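Local structure of lipid binding protein (Grifola frondosa, 5H0Q) at residues 6-18 with 24-36. The protein binds lipids and probably recognises membrane domains containing both sphingomyelin and cholesterol. Residues are numbered along the deposited sequence; the frame is centred on the assembly and turned at random.
Sequences EIDEQYLRVMEEY and ITQADMAKVALQR
Y18 and V32 meet where the tyrosine ring lies against helix 26-35, its CE2 3.6 Å from V32 CG2. L12 CD2 sits over the centre of one ring face and E17 CG over the opposite one, while at the edge a water in the ring plane links Y18 OH to D28 OD1, to which it donates. Y11 is held differently: I7 CG1 lies over the rim of one face, and R36 NE comes in at the edge to donate to Y11 OH (2.8 Å). That bond is bent, 134° at the hydrogen. The third flat group, the R13 guanidinium, has I24 CD1 3.6 Å above its centre. E9 OE2 fixes its rotation through a nearly straight N-H...O hydrogen bond from R13 NE, part of a salt bridge and lying in the guanidinium plane, and R13 NH1 reaches the carbonyl of K21.

Between these groups, L12 CD2 packs 3.6 Å from I24 CG2, and M15 SD meets V32 CG1 tip to tip. V32 CG1 stands anti to the backbone N (chi1 177°), on the side where I7 and Y11 also press. I7 CD1 rests 3.6 Å from A33 CA. D28, besides holding the water, pairs with K21 and closes a capping box with T25 at the start of helix 26-35.

Helix 9-13 crosses helix 26-35 at 75°, their axes 10.2 Å apart. N96 ties I7 O and M29 O together through its amide. An apolar patch (I7, L12, M15, Y18, I24, V32) with polar contacts around it joins two loop-connected helices, set steeply across each other, and their flanking loops near the N-terminus, at one end of the β-sheet body.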
loop_
_atom_site.group_PDB
_atom_site.type_symbol
_atom_site.label_atom_id
_atom_site.label_comp_id
_atom_site.label_asym_id
_atom_site.label_seq_id
_atom_site.Cartn_x
_atom_site.Cartn_y
_atom_site.Cartn_z
ATOM N N GLU A 6 16.316 1.667 4.428
ATOM C CA GLU A 6 15.763 0.625 5.282
ATOM C C GLU A 6 16.142 0.859 6.747
ATOM O O GLU A 6 17.313 1.034 7.075
ATOM C CB GLU A 6 16.243 -0.747 4.806
ATOM C CG GLU A 6 15.616 -1.912 5.588
ATOM C CD GLU A 6 15.697 -3.228 4.849
ATOM O OE1 GLU A 6 15.342 -4.249 5.463
ATOM O OE2 GLU A 6 16.092 -3.248 3.667
ATOM N N ILE A 7 15.141 0.828 7.625
ATOM C CA ILE A 7 15.300 1.120 9.041
ATOM C C ILE A 7 15.328 -0.231 9.747
ATOM O O ILE A 7 14.290 -0.859 9.936
ATOM C CB ILE A 7 14.184 2.029 9.559
ATOM C CG1 ILE A 7 14.277 3.385 8.833
ATOM C CG2 ILE A 7 14.291 2.215 11.054
ATOM C CD1 ILE A 7 13.142 4.307 9.142
ATOM N N ASP A 8 16.538 -0.691 10.052
ATOM C CA ASP A 8 16.737 -2.015 10.646
ATOM C C ASP A 8 17.565 -1.890 11.916
ATOM O O ASP A 8 17.731 -0.796 12.459
ATOM C CB ASP A 8 17.424 -2.945 9.648
ATOM C CG ASP A 8 18.691 -2.351 9.065
ATOM O OD1 ASP A 8 19.224 -1.345 9.605
ATOM O OD2 ASP A 8 19.190 -2.908 8.063
ATOM N N GLU A 9 18.077 -3.016 12.440
ATOM C CA GLU A 9 18.783 -2.936 13.714
ATOM C C GLU A 9 19.972 -1.990 13.638
ATOM O O GLU A 9 20.221 -1.218 14.570
ATOM C CB GLU A 9 19.252 -4.334 14.168
ATOM C CG GLU A 9 20.092 -4.287 15.431
ATOM C CD GLU A 9 20.536 -5.663 15.927
ATOM O OE1 GLU A 9 20.031 -6.656 15.384
ATOM O OE2 GLU A 9 21.376 -5.704 16.851
ATOM N N GLN A 10 20.733 -2.044 12.547
ATOM C CA GLN A 10 21.939 -1.226 12.457
ATOM C C GLN A 10 21.610 0.263 12.433
ATOM O O GLN A 10 22.363 1.079 12.975
ATOM C CB GLN A 10 22.740 -1.612 11.217
ATOM C CG GLN A 10 23.539 -2.874 11.395
ATOM C CD GLN A 10 24.664 -2.698 12.395
ATOM O OE1 GLN A 10 25.401 -1.712 12.347
ATOM N NE2 GLN A 10 24.796 -3.646 13.316
ATOM N N TYR A 11 20.519 0.636 11.759
ATOM C CA TYR A 11 20.028 2.014 11.802
ATOM C C TYR A 11 19.747 2.446 13.236
ATOM O O TYR A 11 20.181 3.507 13.676
ATOM C CB TYR A 11 18.767 2.105 10.941
ATOM C CG TYR A 11 18.180 3.485 10.637
ATOM C CD1 TYR A 11 18.118 3.947 9.335
ATOM C CD2 TYR A 11 17.606 4.275 11.631
ATOM C CE1 TYR A 11 17.531 5.169 9.026
ATOM C CE2 TYR A 11 17.003 5.502 11.319
ATOM C CZ TYR A 11 16.969 5.918 10.025
ATOM O OH TYR A 11 16.366 7.108 9.770
ATOM N N LEU A 12 19.055 1.607 14.015
ATOM C CA LEU A 12 18.714 2.051 15.364
ATOM C C LEU A 12 19.900 2.031 16.310
ATOM O O LEU A 12 19.920 2.814 17.271
ATOM C CB LEU A 12 17.585 1.213 15.950
ATOM C CG LEU A 12 16.177 1.738 15.685
ATOM C CD1 LEU A 12 15.786 1.630 14.210
ATOM C CD2 LEU A 12 15.152 1.052 16.586
ATOM N N ARG A 13 20.899 1.179 16.065
ATOM C CA ARG A 13 22.022 1.089 16.999
ATOM C C ARG A 13 22.941 2.298 16.934
ATOM O O ARG A 13 23.741 2.490 17.854
ATOM C CB ARG A 13 22.828 -0.185 16.749
ATOM C CG ARG A 13 22.093 -1.449 17.206
ATOM C CD ARG A 13 22.998 -2.448 17.908
ATOM N NE ARG A 13 22.213 -3.502 18.557
ATOM C CZ ARG A 13 21.843 -3.487 19.829
ATOM N NH1 ARG A 13 22.208 -2.498 20.627
ATOM N NH2 ARG A 13 21.136 -4.495 20.328
ATOM N N VAL A 14 22.848 3.126 15.885
ATOM C CA VAL A 14 23.573 4.399 15.876
ATOM C C VAL A 14 22.735 5.545 16.429
ATOM O O VAL A 14 23.225 6.685 16.498
ATOM C CB VAL A 14 24.066 4.797 14.463
ATOM C CG1 VAL A 14 25.074 3.796 13.938
ATOM C CG2 VAL A 14 22.916 4.926 13.497
ATOM N N MET A 15 21.489 5.291 16.814
ATOM C CA MET A 15 20.637 6.308 17.398
ATOM C C MET A 15 20.861 6.399 18.901
ATOM O O MET A 15 21.035 5.380 19.579
ATOM C CB MET A 15 19.175 6.002 17.108
ATOM C CG MET A 15 18.847 6.105 15.643
ATOM S SD MET A 15 17.160 5.664 15.239
ATOM C CE MET A 15 16.278 7.041 15.950
ATOM N N GLU A 16 20.836 7.629 19.418
ATOM C CA GLU A 16 21.051 7.849 20.847
ATOM C C GLU A 16 20.078 7.023 21.678
ATOM O O GLU A 16 20.457 6.418 22.692
ATOM C CB GLU A 16 20.879 9.327 21.178
ATOM C CG GLU A 16 21.194 9.673 22.624
ATOM C CD GLU A 16 22.648 10.034 22.818
ATOM O OE1 GLU A 16 23.096 11.013 22.179
ATOM O OE2 GLU A 16 23.340 9.343 23.599
ATOM N N GLU A 17 18.814 6.995 21.261
ATOM C CA GLU A 17 17.780 6.366 22.066
ATOM C C GLU A 17 17.939 4.856 22.166
ATOM O O GLU A 17 17.417 4.266 23.116
ATOM C CB GLU A 17 16.401 6.721 21.498
ATOM C CG GLU A 17 15.248 6.008 22.200
ATOM C CD GLU A 17 13.896 6.543 21.775
ATOM O OE1 GLU A 17 13.867 7.460 20.931
ATOM O OE2 GLU A 17 12.864 6.050 22.284
ATOM N N TYR A 18 18.651 4.211 21.232
ATOM C CA TYR A 18 18.681 2.751 21.173
ATOM C C TYR A 18 20.075 2.128 21.222
ATOM O O TYR A 18 20.172 0.898 21.341
ATOM C CB TYR A 18 17.982 2.257 19.901
ATOM C CG TYR A 18 16.533 2.689 19.782
ATOM C CD1 TYR A 18 15.538 2.038 20.505
ATOM C CD2 TYR A 18 16.153 3.720 18.929
ATOM C CE1 TYR A 18 14.212 2.413 20.390
ATOM C CE2 TYR A 18 14.821 4.108 18.818
ATOM C CZ TYR A 18 13.860 3.434 19.546
ATOM O OH TYR A 18 12.541 3.794 19.457
ATOM N N ILE A 24 16.953 -4.654 20.480
ATOM C CA ILE A 24 16.157 -3.721 19.692
ATOM C C ILE A 24 15.036 -4.522 19.054
ATOM O O ILE A 24 15.287 -5.483 18.319
ATOM C CB ILE A 24 17.025 -3.006 18.644
ATOM C CG1 ILE A 24 17.996 -2.075 19.385
ATOM C CG2 ILE A 24 16.166 -2.241 17.628
ATOM C CD1 ILE A 24 19.039 -1.499 18.516
ATOM N N THR A 25 13.803 -4.147 19.357
ATOM C CA THR A 25 12.660 -4.959 19.000
ATOM C C THR A 25 12.088 -4.539 17.656
ATOM O O THR A 25 12.403 -3.478 17.102
ATOM C CB THR A 25 11.573 -4.859 20.066
ATOM O OG1 THR A 25 11.050 -3.524 20.073
ATOM C CG2 THR A 25 12.120 -5.187 21.447
ATOM N N GLN A 26 11.164 -5.350 17.169
ATOM C CA GLN A 26 10.406 -4.975 15.988
ATOM C C GLN A 26 9.551 -3.754 16.260
ATOM O O GLN A 26 9.399 -2.882 15.385
ATOM C CB GLN A 26 9.528 -6.131 15.509
ATOM C CG GLN A 26 10.181 -7.062 14.510
ATOM C CD GLN A 26 9.171 -7.638 13.545
ATOM O OE1 GLN A 26 8.459 -8.581 13.874
ATOM N NE2 GLN A 26 9.086 -7.055 12.352
ATOM N N ALA A 27 9.029 -3.638 17.486
ATOM C CA ALA A 27 8.269 -2.455 17.856
ATOM C C ALA A 27 9.138 -1.210 17.801
ATOM O O ALA A 27 8.676 -0.154 17.371
ATOM C CB ALA A 27 7.676 -2.607 19.250
ATOM N N ASP A 28 10.396 -1.314 18.241
ATOM C CA ASP A 28 11.317 -0.172 18.176
ATOM C C ASP A 28 11.547 0.252 16.729
ATOM O O ASP A 28 11.508 1.445 16.390
ATOM C CB ASP A 28 12.659 -0.537 18.820
ATOM C CG ASP A 28 12.567 -0.817 20.310
ATOM O OD1 ASP A 28 11.684 -0.259 21.007
ATOM O OD2 ASP A 28 13.413 -1.620 20.816
ATOM N N MET A 29 11.805 -0.716 15.847
ATOM C CA MET A 29 12.098 -0.349 14.468
ATOM C C MET A 29 10.864 0.209 13.776
ATOM O O MET A 29 10.968 1.122 12.945
ATOM C CB MET A 29 12.649 -1.562 13.723
ATOM C CG MET A 29 13.940 -2.046 14.329
ATOM S SD MET A 29 14.677 -3.392 13.397
ATOM C CE MET A 29 13.627 -4.722 13.837
ATOM N N ALA A 30 9.689 -0.298 14.134
ATOM C CA ALA A 30 8.447 0.214 13.572
ATOM C C ALA A 30 8.187 1.640 14.033
ATOM O O ALA A 30 7.748 2.494 13.245
ATOM C CB ALA A 30 7.298 -0.716 13.965
ATOM N N LYS A 31 8.479 1.930 15.303
ATOM C CA LYS A 31 8.262 3.275 15.826
ATOM C C LYS A 31 9.127 4.280 15.089
ATOM O O LYS A 31 8.655 5.346 14.689
ATOM C CB LYS A 31 8.566 3.316 17.320
ATOM C CG LYS A 31 8.461 4.714 17.936
ATOM C CD LYS A 31 8.809 4.694 19.414
ATOM C CE LYS A 31 8.936 6.107 19.969
ATOM N NZ LYS A 31 9.275 6.124 21.419
ATOM N N VAL A 32 10.394 3.942 14.868
ATOM C CA VAL A 32 11.285 4.851 14.158
ATOM C C VAL A 32 10.810 5.048 12.726
ATOM O O VAL A 32 10.749 6.174 12.225
ATOM C CB VAL A 32 12.728 4.321 14.237
ATOM C CG1 VAL A 32 13.680 5.215 13.449
ATOM C CG2 VAL A 32 13.165 4.307 15.668
ATOM N N ALA A 33 10.411 3.973 12.056
ATOM C CA ALA A 33 9.927 4.121 10.682
ATOM C C ALA A 33 8.719 5.043 10.623
ATOM O O ALA A 33 8.619 5.903 9.742
ATOM C CB ALA A 33 9.585 2.757 10.079
ATOM N N LEU A 34 7.777 4.874 11.542
ATOM C CA LEU A 34 6.618 5.755 11.538
ATOM C C LEU A 34 7.038 7.192 11.810
ATOM O O LEU A 34 6.453 8.137 11.251
ATOM C CB LEU A 34 5.594 5.244 12.553
ATOM C CG LEU A 34 4.143 5.707 12.443
ATOM C CD1 LEU A 34 3.591 5.393 11.080
ATOM C CD2 LEU A 34 3.292 5.045 13.521
ATOM N N GLN A 35 8.099 7.384 12.602
ATOM C CA GLN A 35 8.591 8.741 12.848
ATOM C C GLN A 35 9.249 9.341 11.609
ATOM O O GLN A 35 9.191 10.563 11.412
ATOM C CB GLN A 35 9.592 8.757 14.005
ATOM C CG GLN A 35 8.990 8.455 15.358
ATOM C CD GLN A 35 10.032 8.306 16.460
ATOM O OE1 GLN A 35 11.181 7.930 16.213
ATOM N NE2 GLN A 35 9.626 8.600 17.689
ATOM N N ARG A 36 9.902 8.521 10.789
ATOM C CA ARG A 36 10.601 8.967 9.590
ATOM C C ARG A 36 9.709 8.992 8.353
ATOM O O ARG A 36 10.217 9.195 7.240
ATOM C CB ARG A 36 11.811 8.072 9.317
ATOM C CG ARG A 36 12.883 8.084 10.417
ATOM C CD ARG A 36 13.889 9.213 10.195
ATOM N NE ARG A 36 14.951 9.125 11.199
ATOM C CZ ARG A 36 14.825 9.541 12.449
ATOM N NH1 ARG A 36 13.690 10.099 12.848
ATOM N NH2 ARG A 36 15.836 9.400 13.294
HETATM O O HOH W 1 10.643 2.129 20.855
#